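Thin, isoform D (Drosophila melanogaster, PDB 6XG7) probably acts as a TRIM-like ubiquitin ligase in muscle, its NHL-repeat beta-propeller, the part described here, probably serving protein-protein recognition. Local coordinates at residues I257-P262 / F266-G271; Q23-K28 / A240-G245; N87-F92 / G123-A128. All blocks are in the same frame, centred on the assembly; numbering follows the deposited sequence.

Contacts 1 and 2 are neighbours, with centres about 8 Å apart, and both involve the same propeller blade. Contact 1 pairs its two outer strands, and contact 2 ties a turn of its inner hairpin to the N-terminal helix. Lys268 joins them directly, its NZ bonded to Leu26 O at 2.9 Å. Contact 3 lies on the other side of the chain's centre, about 36 Å from contact 1 and 34 Å from contact 2 between centres, where it links two successive blades. The contacts belong to the framework of the propeller. A tetraethylene glycol, probably from the crystallisation liquor, lies about 6 Å from the side chain of Asp242 in contact 2.

Contact 1 (I257-P262 / F266-G271); sequences IQIFNP and FLKTFG
Ile257 O is held by two donors, Phe270 N at 3.1 Å and the hydroxyl OG1 of Thr269 at 2.9 Å. The amide comes in the carbonyl plane, while the hydroxyl arrives 43° out of it. Thr269 can do this because OG1 lies trans to its own nitrogen (chi1 -173°), and its beta-branched shape also suits a strand. Ile259 O is doubly held as well, by Leu267 N at 2.9 Å and Lys268 N at 3.2 Å. These two residues facing one form a classic beta bulge in an antiparallel hairpin, whose strands 257-260 and 266-270 are the outer two of a four-stranded propeller blade. Beyond the bulge Phe260 pairs with Phe266.

The faces of the sheet differ. On one, Ile257 sets CB over the face of the Phe270 ring, 4.0 Å from its centroid, while Ile259 puts CD1 at the ring's edge; Ile294 and Val296 of the next blade pack against this apolar layer. On the other, Gln258 turns OE1 to the edge of the Phe266 ring, 3.4 Å from CE1, an approach that sets the oxygen against the ring's electropositive hydrogens. Its amide is fastened by Gly231 N and Gln232 O. At the hairpin end a water accepts from Asn261 ND2 at 3.0 Å and donates to Phe266 O at 3.1 Å; Ser265 OG also bonds to that amide nitrogen.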
loop_
_atom_site.group_PDB
_atom_site.type_symbol
_atom_site.label_atom_id
_atom_site.label_comp_id
_atom_site.label_asym_id
_atom_site.label_seq_id
_atom_site.Cartn_x
_atom_site.Cartn_y
_atom_site.Cartn_z
ATOM N N ILE A 257 -4.448 10.604 8.374
ATOM C CA ILE A 257 -3.360 9.653 8.589
ATOM C C ILE A 257 -3.186 9.496 10.088
ATOM O O ILE A 257 -3.223 10.487 10.827
ATOM C CB ILE A 257 -2.052 10.175 7.961
ATOM C CG1 ILE A 257 -2.203 10.332 6.442
ATOM C CG2 ILE A 257 -0.880 9.297 8.330
ATOM C CD1 ILE A 257 -2.668 9.142 5.720
ATOM N N GLN A 258 -3.007 8.262 10.544
ATOM C CA GLN A 258 -2.653 7.992 11.933
ATOM C C GLN A 258 -1.313 7.270 11.986
ATOM O O GLN A 258 -1.004 6.435 11.126
ATOM C CB GLN A 258 -3.727 7.164 12.629
ATOM C CG GLN A 258 -5.048 7.867 12.749
ATOM C CD GLN A 258 -5.948 7.170 13.722
ATOM O OE1 GLN A 258 -5.641 7.086 14.906
ATOM N NE2 GLN A 258 -7.066 6.650 13.237
ATOM N N ILE A 259 -0.515 7.610 12.998
ATOM C CA ILE A 259 0.793 7.018 13.235
ATOM C C ILE A 259 0.750 6.338 14.589
ATOM O O ILE A 259 0.233 6.907 15.556
ATOM C CB ILE A 259 1.902 8.089 13.229
ATOM C CG1 ILE A 259 1.782 8.975 11.987
ATOM C CG2 ILE A 259 3.286 7.421 13.329
ATOM C CD1 ILE A 259 2.811 10.128 11.959
ATOM N N PHE A 260 1.322 5.132 14.658
ATOM C CA PHE A 260 1.372 4.329 15.871
ATOM C C PHE A 260 2.815 3.989 16.189
ATOM O O PHE A 260 3.628 3.777 15.278
ATOM C CB PHE A 260 0.567 3.034 15.681
ATOM C CG PHE A 260 -0.881 3.299 15.433
ATOM C CD1 PHE A 260 -1.332 3.593 14.156
ATOM C CD2 PHE A 260 -1.780 3.330 16.487
ATOM C CE1 PHE A 260 -2.652 3.893 13.929
ATOM C CE2 PHE A 260 -3.104 3.641 16.270
ATOM C CZ PHE A 260 -3.542 3.932 14.985
ATOM N N ASN A 261 3.127 3.950 17.483
ATOM C CA ASN A 261 4.398 3.425 17.932
ATOM C C ASN A 261 4.495 1.946 17.571
ATOM O O ASN A 261 3.481 1.308 17.286
ATOM C CB ASN A 261 4.502 3.590 19.441
ATOM C CG ASN A 261 4.430 5.036 19.859
ATOM O OD1 ASN A 261 5.279 5.839 19.472
ATOM N ND2 ASN A 261 3.408 5.385 20.639
ATOM N N PRO A 262 5.705 1.373 17.587
ATOM C CA PRO A 262 5.834 -0.035 17.180
ATOM C C PRO A 262 5.001 -0.988 18.015
ATOM O O PRO A 262 4.582 -2.030 17.498
ATOM C CB PRO A 262 7.341 -0.311 17.286
ATOM C CG PRO A 262 7.960 1.024 17.079
ATOM C CD PRO A 262 7.023 2.003 17.763
ATOM N N PHE A 266 -1.206 4.582 19.993
ATOM C CA PHE A 266 -1.393 5.776 19.182
ATOM C C PHE A 266 -0.311 6.804 19.471
ATOM O O PHE A 266 0.019 7.063 20.631
ATOM C CB PHE A 266 -2.759 6.389 19.491
ATOM C CG PHE A 266 -2.995 7.705 18.811
ATOM C CD1 PHE A 266 -3.447 7.768 17.494
ATOM C CD2 PHE A 266 -2.771 8.894 19.493
ATOM C CE1 PHE A 266 -3.668 8.979 16.873
ATOM C CE2 PHE A 266 -2.980 10.119 18.862
ATOM C CZ PHE A 266 -3.428 10.152 17.546
ATOM N N LEU A 267 0.211 7.410 18.402
ATOM C CA LEU A 267 1.187 8.490 18.496
ATOM C C LEU A 267 0.655 9.821 17.983
ATOM O O LEU A 267 0.755 10.831 18.678
ATOM C CB LEU A 267 2.478 8.119 17.753
ATOM C CG LEU A 267 3.605 9.156 17.820
ATOM C CD1 LEU A 267 4.079 9.363 19.261
ATOM C CD2 LEU A 267 4.761 8.772 16.908
ATOM N N LYS A 268 0.061 9.858 16.791
ATOM C CA LYS A 268 -0.218 11.122 16.123
ATOM C C LYS A 268 -1.259 10.919 15.029
ATOM O O LYS A 268 -1.281 9.887 14.362
ATOM C CB LYS A 268 1.096 11.616 15.501
ATOM C CG LYS A 268 0.994 12.790 14.607
ATOM C CD LYS A 268 0.783 14.057 15.377
ATOM C CE LYS A 268 0.931 15.209 14.426
ATOM N NZ LYS A 268 0.838 16.499 15.102
ATOM N N THR A 269 -2.088 11.937 14.817
ATOM C CA THR A 269 -2.925 12.002 13.631
ATOM C C THR A 269 -2.846 13.385 13.002
ATOM O O THR A 269 -2.616 14.391 13.683
ATOM C CB THR A 269 -4.400 11.596 13.929
ATOM O OG1 THR A 269 -5.128 11.518 12.698
ATOM C CG2 THR A 269 -5.071 12.593 14.862
ATOM N N PHE A 270 -3.020 13.422 11.683
ATOM C CA PHE A 270 -3.149 14.672 10.956
ATOM C C PHE A 270 -4.025 14.462 9.732
ATOM O O PHE A 270 -4.174 13.346 9.226
ATOM C CB PHE A 270 -1.782 15.259 10.566
ATOM C CG PHE A 270 -0.975 14.403 9.619
ATOM C CD1 PHE A 270 -0.143 13.399 10.085
ATOM C CD2 PHE A 270 -1.047 14.613 8.252
ATOM C CE1 PHE A 270 0.606 12.635 9.212
ATOM C CE2 PHE A 270 -0.295 13.836 7.379
ATOM C CZ PHE A 270 0.540 12.851 7.877
ATOM N N GLY A 271 -4.621 15.545 9.278
ATOM C CA GLY A 271 -5.463 15.543 8.101
ATOM C C GLY A 271 -6.939 15.645 8.443
ATOM O O GLY A 271 -7.392 15.221 9.518
HETATM O O HOH W 1 2.535 7.715 22.297
#

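Contact 2 (Q23-K28 / A240-G245); sequences QVYLRK and AVDDQG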
loop_
_atom_site.group_PDB
_atom_site.type_symbol
_atom_site.label_atom_id
_atom_site.label_comp_id
_atom_site.label_asym_id
_atom_site.label_seq_id
_atom_site.Cartn_x
_atom_site.Cartn_y
_atom_site.Cartn_z
ATOM N N GLN A 23 10.009 12.432 17.258
ATOM C CA GLN A 23 9.844 13.882 17.149
ATOM C C GLN A 23 9.458 14.286 15.727
ATOM O O GLN A 23 8.592 15.143 15.524
ATOM C CB GLN A 23 11.132 14.587 17.571
ATOM N N VAL A 24 10.096 13.685 14.732
ATOM C CA VAL A 24 9.737 13.961 13.344
ATOM C C VAL A 24 8.264 13.655 13.094
ATOM O O VAL A 24 7.563 14.425 12.426
ATOM C CB VAL A 24 10.671 13.165 12.413
ATOM C CG1 VAL A 24 10.199 13.209 10.986
ATOM C CG2 VAL A 24 12.104 13.694 12.536
ATOM N N TYR A 25 7.763 12.541 13.642
ATOM C CA TYR A 25 6.370 12.162 13.409
ATOM C C TYR A 25 5.411 13.048 14.198
ATOM O O TYR A 25 4.342 13.400 13.696
ATOM C CB TYR A 25 6.142 10.671 13.711
ATOM C CG TYR A 25 6.996 9.751 12.843
ATOM C CD1 TYR A 25 7.327 10.091 11.528
ATOM C CD2 TYR A 25 7.489 8.543 13.338
ATOM C CE1 TYR A 25 8.123 9.260 10.739
ATOM C CE2 TYR A 25 8.280 7.715 12.559
ATOM C CZ TYR A 25 8.586 8.074 11.263
ATOM O OH TYR A 25 9.381 7.257 10.493
ATOM N N LEU A 26 5.777 13.452 15.420
ATOM C CA LEU A 26 4.889 14.326 16.184
ATOM C C LEU A 26 4.696 15.688 15.523
ATOM O O LEU A 26 3.664 16.333 15.755
ATOM C CB LEU A 26 5.389 14.468 17.615
ATOM C CG LEU A 26 5.152 13.223 18.478
ATOM C CD1 LEU A 26 5.914 13.309 19.794
ATOM C CD2 LEU A 26 3.671 13.023 18.737
ATOM N N ARG A 27 5.650 16.130 14.700
ATOM C CA ARG A 27 5.554 17.407 14.013
ATOM C C ARG A 27 4.675 17.375 12.767
ATOM O O ARG A 27 4.337 18.449 12.252
ATOM C CB ARG A 27 6.942 17.870 13.557
ATOM C CG ARG A 27 7.887 18.318 14.641
ATOM C CD ARG A 27 9.263 18.413 14.031
ATOM N NE ARG A 27 10.294 18.860 14.953
ATOM C CZ ARG A 27 11.592 18.815 14.668
ATOM N NH1 ARG A 27 11.994 18.340 13.492
ATOM N NH2 ARG A 27 12.483 19.246 15.546
ATOM N N LYS A 28 4.324 16.198 12.252
ATOM C CA LYS A 28 3.638 16.117 10.964
ATOM C C LYS A 28 2.295 16.832 10.980
ATOM O O LYS A 28 1.493 16.660 11.904
ATOM C CB LYS A 28 3.417 14.654 10.584
ATOM C CG LYS A 28 4.681 13.838 10.411
ATOM C CD LYS A 28 5.505 14.313 9.224
ATOM C CE LYS A 28 6.744 13.432 9.027
ATOM N NZ LYS A 28 7.755 14.071 8.161
ATOM N N ALA A 240 1.746 1.382 6.100
ATOM C CA ALA A 240 3.182 1.331 5.889
ATOM C C ALA A 240 3.855 1.179 7.241
ATOM O O ALA A 240 3.259 1.448 8.289
ATOM C CB ALA A 240 3.703 2.597 5.200
ATOM N N VAL A 241 5.104 0.743 7.213
ATOM C CA VAL A 241 5.900 0.573 8.421
ATOM C C VAL A 241 7.297 1.107 8.143
ATOM O O VAL A 241 7.833 0.907 7.050
ATOM C CB VAL A 241 5.905 -0.915 8.852
ATOM C CG1 VAL A 241 6.641 -1.800 7.843
ATOM C CG2 VAL A 241 6.467 -1.078 10.248
ATOM N N ASP A 242 7.893 1.802 9.125
ATOM C CA ASP A 242 9.261 2.282 8.980
ATOM C C ASP A 242 10.241 1.249 9.541
ATOM O O ASP A 242 9.861 0.161 9.971
ATOM C CB ASP A 242 9.445 3.692 9.542
ATOM C CG ASP A 242 9.630 3.744 11.038
ATOM O OD1 ASP A 242 9.649 2.707 11.738
ATOM O OD2 ASP A 242 9.764 4.887 11.534
ATOM N N ASP A 243 11.527 1.573 9.497
ATOM C CA ASP A 243 12.545 0.588 9.841
ATOM C C ASP A 243 12.545 0.201 11.309
ATOM O O ASP A 243 13.072 -0.858 11.647
ATOM C CB ASP A 243 13.924 1.101 9.442
ATOM C CG ASP A 243 14.164 0.994 7.953
ATOM O OD1 ASP A 243 13.633 0.052 7.323
ATOM O OD2 ASP A 243 14.870 1.856 7.406
ATOM N N GLN A 244 11.968 1.013 12.182
ATOM C CA GLN A 244 11.878 0.681 13.595
ATOM C C GLN A 244 10.532 0.107 13.988
ATOM O O GLN A 244 10.343 -0.257 15.151
ATOM C CB GLN A 244 12.172 1.908 14.447
ATOM C CG GLN A 244 13.606 2.374 14.289
ATOM C CD GLN A 244 13.885 3.613 15.080
ATOM O OE1 GLN A 244 13.667 4.726 14.604
ATOM N NE2 GLN A 244 14.349 3.440 16.306
ATOM N N GLY A 245 9.590 0.039 13.065
ATOM C CA GLY A 245 8.309 -0.547 13.358
ATOM C C GLY A 245 7.172 0.420 13.582
ATOM O O GLY A 245 6.064 -0.030 13.875
#
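Tyr25 donates its hydroxyl hydrogen to Asp242, with OH to OD2 at 2.6 Å, a short bond that carries the whole contact between the N-terminal helix and the inner hairpin of a propeller blade. The acceptor lies in the plane of the phenol ring, at its edge, and offers its anti lone pair, the one facing away from OD1. Ring and carboxylate planes stand 42° apart. A tyrosine suits this place because its long, flat side chain bridges backbones whose nearest CA atoms, those of Tyr25 and Asp242, are 11.2 Å apart.

The other carboxylate oxygen serves the turn. Asp242 OD1 accepts from Gln244 N at 2.9 Å, from above the carboxylate plane, which makes an Asx turn; Gly245 N adds a weak bond and Tyr246 N a further one. With chi1 at 81°, CG sits between the backbone nitrogen and carbonyl, and the carboxylate folds back over the type I turn 242-245. Gly245 closes that turn at a phi of 103°, where a side chain would strike the preceding carbonyl oxygen. Around the phenol, Tyr246 and Phe248 meet the Tyr25 ring edge-to-face and probably restrict its tilt.

Amide hydrogens on one oxygen and a phenol on the other would be expected to stabilise a negative carboxylate, so Asp242 is probably ionised and the phenol bond correspondingly strong.

Contact 3 (N87-F92 / G123-A128); sequences NGEGEF and GRFLRA
Glu89 lays its aliphatic stem across the ring of Phe125, the two side chains crossing at about a right angle. Its CB sits over the centre of one face, 3.6 Å from the centroid and only 5° off the ring normal, a CH-pi contact of nearly ideal form. CG continues over the same face, 3.6 Å from CZ. The carboxylate has passed the rim, with CD 3.4 Å from CE1 and its plane tilted 23° from that of the ring. Glutamate fits here because two methylene groups can cover the aromatic surface before the charge begins, and its exposed position lets the carboxylate reach solvent.

The CB of Phe125 already heads toward this loop, and with CG trans to the backbone nitrogen (chi1 170°) the ring turns one face to Glu89. The opposite face of its ring is covered by its own strand, Arg127 N lying 3.5 Å above the centre, and Ala128 CB meets its edge in plane. The ring is therefore sandwiched between the Glu89 stem and a backbone amide.

In the propeller this joins two successive blades: segment 87-92 follows the outer strand of one and leads toward the inner strand of the next, whose outer strand contains Phe125. That strand carries a classic bulge, Leu126 and Arg127 both facing Val118.

Hydrogen bonds shape the loop itself. Residues 88-91 form a type II turn, with Glu91 N bonded to Gly88 O at 3.1 Å, and Gly90 takes the positive phi that favours glycine. Glu91 also returns OE1 to Gly88 N at 2.9 Å. Gly90 N lies 3.5 Å from Phe125 CD2, a plain packing contact; its bonded partner is Gln117 OE1. The same glutamine amide gives its NE2 to Glu91 O, while Arg115 NH2 holds Gly88 O.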
loop_
_atom_site.group_PDB
_atom_site.type_symbol
_atom_site.label_atom_id
_atom_site.label_comp_id
_atom_site.label_asym_id
_atom_site.label_seq_id
_atom_site.Cartn_x
_atom_site.Cartn_y
_atom_site.Cartn_z
ATOM N N ASN A 87 -4.174 -7.081 -21.110
ATOM C CA ASN A 87 -3.922 -8.307 -20.357
ATOM C C ASN A 87 -2.662 -9.028 -20.814
ATOM O O ASN A 87 -2.412 -10.156 -20.375
ATOM C CB ASN A 87 -5.134 -9.249 -20.360
ATOM C CG ASN A 87 -5.494 -9.739 -21.735
ATOM O OD1 ASN A 87 -4.706 -9.669 -22.671
ATOM N ND2 ASN A 87 -6.701 -10.266 -21.857
ATOM N N GLY A 88 -1.854 -8.404 -21.669
ATOM C CA GLY A 88 -0.572 -8.955 -22.046
ATOM C C GLY A 88 0.523 -8.631 -21.041
ATOM O O GLY A 88 0.316 -8.035 -19.983
ATOM N N GLU A 89 1.728 -9.056 -21.381
ATOM C CA GLU A 89 2.859 -8.876 -20.479
ATOM C C GLU A 89 3.203 -7.393 -20.387
ATOM O O GLU A 89 3.348 -6.715 -21.406
ATOM C CB GLU A 89 4.045 -9.712 -20.967
ATOM C CG GLU A 89 3.735 -11.224 -20.906
ATOM C CD GLU A 89 4.882 -12.144 -21.335
ATOM O OE1 GLU A 89 5.796 -11.691 -22.058
ATOM O OE2 GLU A 89 4.855 -13.337 -20.944
ATOM N N GLY A 90 3.295 -6.880 -19.163
ATOM C CA GLY A 90 3.555 -5.471 -18.978
ATOM C C GLY A 90 2.376 -4.570 -19.249
ATOM O O GLY A 90 2.534 -3.346 -19.294
ATOM N N GLU A 91 1.202 -5.140 -19.454
ATOM C CA GLU A 91 -0.040 -4.398 -19.576
ATOM C C GLU A 91 -0.828 -4.605 -18.299
ATOM O O GLU A 91 -0.762 -5.671 -17.676
ATOM C CB GLU A 91 -0.847 -4.884 -20.784
ATOM C CG GLU A 91 -0.087 -4.677 -22.093
ATOM C CD GLU A 91 -0.835 -5.118 -23.334
ATOM O OE1 GLU A 91 -1.751 -5.948 -23.236
ATOM O OE2 GLU A 91 -0.481 -4.627 -24.432
ATOM N N PHE A 92 -1.578 -3.579 -17.910
ATOM C CA PHE A 92 -2.314 -3.600 -16.661
ATOM C C PHE A 92 -3.783 -3.283 -16.905
ATOM O O PHE A 92 -4.154 -2.650 -17.896
ATOM C CB PHE A 92 -1.752 -2.569 -15.651
ATOM C CG PHE A 92 -0.270 -2.695 -15.397
ATOM C CD1 PHE A 92 0.262 -3.846 -14.863
ATOM C CD2 PHE A 92 0.587 -1.625 -15.657
ATOM C CE1 PHE A 92 1.632 -3.955 -14.630
ATOM C CE2 PHE A 92 1.961 -1.732 -15.420
ATOM C CZ PHE A 92 2.473 -2.904 -14.916
ATOM N N GLY A 123 11.771 -1.170 -15.361
ATOM C CA GLY A 123 10.410 -1.288 -15.824
ATOM C C GLY A 123 10.173 -2.337 -16.884
ATOM O O GLY A 123 9.107 -2.332 -17.501
ATOM N N ARG A 124 11.128 -3.234 -17.112
ATOM C CA ARG A 124 11.018 -4.274 -18.129
ATOM C C ARG A 124 10.347 -5.503 -17.528
ATOM O O ARG A 124 10.775 -6.001 -16.487
ATOM C CB ARG A 124 12.427 -4.630 -18.606
ATOM C CG ARG A 124 12.527 -5.456 -19.869
ATOM C CD ARG A 124 13.992 -5.849 -20.089
ATOM N NE ARG A 124 14.220 -6.450 -21.397
ATOM C CZ ARG A 124 14.399 -5.756 -22.517
ATOM N NH1 ARG A 124 14.388 -4.425 -22.497
ATOM N NH2 ARG A 124 14.611 -6.391 -23.656
ATOM N N PHE A 125 9.312 -6.003 -18.194
ATOM C CA PHE A 125 8.577 -7.142 -17.669
ATOM C C PHE A 125 9.491 -8.345 -17.492
ATOM O O PHE A 125 10.282 -8.687 -18.382
ATOM C CB PHE A 125 7.427 -7.488 -18.616
ATOM C CG PHE A 125 6.741 -8.796 -18.297
ATOM C CD1 PHE A 125 7.185 -9.995 -18.853
ATOM C CD2 PHE A 125 5.648 -8.820 -17.450
ATOM C CE1 PHE A 125 6.545 -11.200 -18.557
ATOM C CE2 PHE A 125 5.001 -10.014 -17.150
ATOM C CZ PHE A 125 5.448 -11.200 -17.701
ATOM N N LEU A 126 9.383 -8.984 -16.334
ATOM C CA LEU A 126 10.093 -10.220 -16.047
ATOM C C LEU A 126 9.156 -11.410 -15.945
ATOM O O LEU A 126 9.442 -12.466 -16.515
ATOM C CB LEU A 126 10.893 -10.092 -14.745
ATOM C CG LEU A 126 12.027 -9.075 -14.770
ATOM C CD1 LEU A 126 12.619 -8.991 -13.369
ATOM C CD2 LEU A 126 13.074 -9.429 -15.815
ATOM N N ARG A 127 8.047 -11.276 -15.219
ATOM C CA ARG A 127 7.169 -12.425 -15.049
ATOM C C ARG A 127 5.824 -11.980 -14.510
ATOM O O ARG A 127 5.693 -10.929 -13.871
ATOM C CB ARG A 127 7.772 -13.464 -14.104
ATOM C CG ARG A 127 7.909 -13.004 -12.677
ATOM C CD ARG A 127 8.544 -14.081 -11.811
ATOM N NE ARG A 127 9.946 -14.297 -12.170
ATOM C CZ ARG A 127 10.975 -13.631 -11.648
ATOM N NH1 ARG A 127 10.789 -12.695 -10.723
ATOM N NH2 ARG A 127 12.198 -13.907 -12.064
ATOM N N ALA A 128 4.832 -12.832 -14.741
ATOM C CA ALA A 128 3.503 -12.695 -14.180
ATOM C C ALA A 128 3.131 -14.010 -13.521
ATOM O O ALA A 128 3.527 -15.087 -13.976
ATOM C CB ALA A 128 2.449 -12.350 -15.244
#